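Local coordinates for tail fiber protein (Pseudomonas aeruginosa, PDB 6CL6) that probably acts as the trimeric receptor-binding fiber of an R-type pyocin, a contractile particle, attaching it to the target bacterial surface, at residues L33-F36 with T42-S45. Sequence-based numbering, arbitrary orientation.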
loop_
_atom_site.group_PDB
_atom_site.type_symbol
_atom_site.label_atom_id
_atom_site.label_comp_id
_atom_site.label_asym_id
_atom_site.label_seq_id
_atom_site.Cartn_x
_atom_site.Cartn_y
_atom_site.Cartn_z
ATOM N N LEU A 33 -5.380 75.775 -44.794
ATOM C CA LEU A 33 -5.563 74.370 -45.175
ATOM C C LEU A 33 -6.970 73.874 -44.820
ATOM O O LEU A 33 -7.515 74.236 -43.784
ATOM C CB LEU A 33 -4.557 73.480 -44.457
ATOM C CG LEU A 33 -3.071 73.671 -44.699
ATOM C CD1 LEU A 33 -2.337 72.562 -43.953
ATOM C CD2 LEU A 33 -2.778 73.631 -46.170
ATOM N N PRO A 34 -7.546 73.011 -45.640
ATOM C CA PRO A 34 -8.743 72.286 -45.209
ATOM C C PRO A 34 -8.441 71.623 -43.864
ATOM O O PRO A 34 -7.319 71.189 -43.609
ATOM C CB PRO A 34 -8.968 71.262 -46.327
ATOM C CG PRO A 34 -8.299 71.850 -47.523
ATOM C CD PRO A 34 -7.070 72.576 -46.979
ATOM N N VAL A 35 -9.459 71.548 -43.002
ATOM C CA VAL A 35 -9.195 71.265 -41.601
ATOM C C VAL A 35 -8.599 69.889 -41.402
ATOM O O VAL A 35 -7.746 69.713 -40.520
ATOM C CB VAL A 35 -10.469 71.445 -40.748
ATOM C CG1 VAL A 35 -10.896 72.917 -40.749
ATOM C CG2 VAL A 35 -11.604 70.571 -41.233
ATOM N N PHE A 36 -8.992 68.899 -42.219
ATOM C CA PHE A 36 -8.452 67.547 -42.022
ATOM C C PHE A 36 -6.952 67.495 -42.254
ATOM O O PHE A 36 -6.260 66.639 -41.686
ATOM C CB PHE A 36 -9.179 66.546 -42.938
ATOM C CG PHE A 36 -9.232 66.949 -44.375
ATOM C CD1 PHE A 36 -8.107 66.776 -45.204
ATOM C CD2 PHE A 36 -10.387 67.460 -44.923
ATOM C CE1 PHE A 36 -8.162 67.114 -46.552
ATOM C CE2 PHE A 36 -10.435 67.820 -46.267
ATOM C CZ PHE A 36 -9.325 67.624 -47.073
ATOM N N THR A 42 -12.933 67.930 -37.854
ATOM C CA THR A 42 -14.075 68.841 -37.789
ATOM C C THR A 42 -14.763 69.066 -39.131
ATOM O O THR A 42 -15.658 69.926 -39.216
ATOM C CB THR A 42 -13.645 70.217 -37.240
ATOM O OG1 THR A 42 -12.647 70.745 -38.090
ATOM C CG2 THR A 42 -13.110 70.090 -35.852
ATOM N N ALA A 43 -14.360 68.358 -40.190
ATOM C CA ALA A 43 -14.896 68.691 -41.517
ATOM C C ALA A 43 -16.348 68.263 -41.699
ATOM O O ALA A 43 -17.074 68.859 -42.504
ATOM C CB ALA A 43 -14.036 68.062 -42.615
ATOM N N VAL A 44 -16.793 67.226 -40.997
ATOM C CA VAL A 44 -18.164 66.757 -41.101
ATOM C C VAL A 44 -18.726 66.619 -39.696
ATOM O O VAL A 44 -17.992 66.559 -38.711
ATOM C CB VAL A 44 -18.300 65.441 -41.882
ATOM C CG1 VAL A 44 -17.935 65.645 -43.363
ATOM C CG2 VAL A 44 -17.455 64.339 -41.235
ATOM N N SER A 45 -20.046 66.597 -39.597
ATOM C CA SER A 45 -20.675 66.545 -38.278
ATOM C C SER A 45 -20.229 65.275 -37.554
ATOM O O SER A 45 -19.845 64.278 -38.170
ATOM C CB SER A 45 -22.207 66.565 -38.377
ATOM O OG SER A 45 -22.725 65.306 -38.749
#
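Val35 and Thr42 meet through branches held between their own backbone N and carbonyl carbon: a Val35 chi1 of -66° sets CG1 anti to the carbonyl carbon and leaves CG2 in that position, and Thr42 OG1 takes the same kind of place (chi1 59°). The two side chains cross at about a right angle, and Val35 CG2 comes within 3.3 Å of Thr42 OG1. The hydroxyl oxygen lies against the whole isopropyl group, with CB of Val35 3.5 Å and CG1 3.9 Å from Thr42 OG1, so the oxygen meets carbon here and gains no polar partner from Val35. The same CG2 methyl of Val35 also reaches the start of the next residue, sitting 3.7 Å from Ala43 N and 3.8 Å from Ala43 CB. It thus fills the angle between the threonine hydroxyl and the alanine methyl. Ala43 CB also approaches the edge of the Phe36 ring, near the ring plane, at a loose 4.4 Å from CD2. Pro34 CB, from the same segment, lies 3.6 Å over one face of the Phe36 ring, displaced from its centre. Phe36 is buried, packing further on Val55 and Pro56 of its own chain and on Ala37 of the second subunit. The links across the contact are van der Waals touches, without hydrogen bonds, and the area buried is small, 139 Å². Leu33 meets Leu33 of the second subunit and Pro34 of the third, while Thr42 touches Pro80 of the third. After the short 3-10 segment that begins at Val35 and Phe36, the chain bends to bring Ala43 alongside Val35, a local bend within the long connection of an elongated trimeric fiber from strand 23-25 to strand 57-60, the outermost strand, within this chain, of an antiparallel sheet.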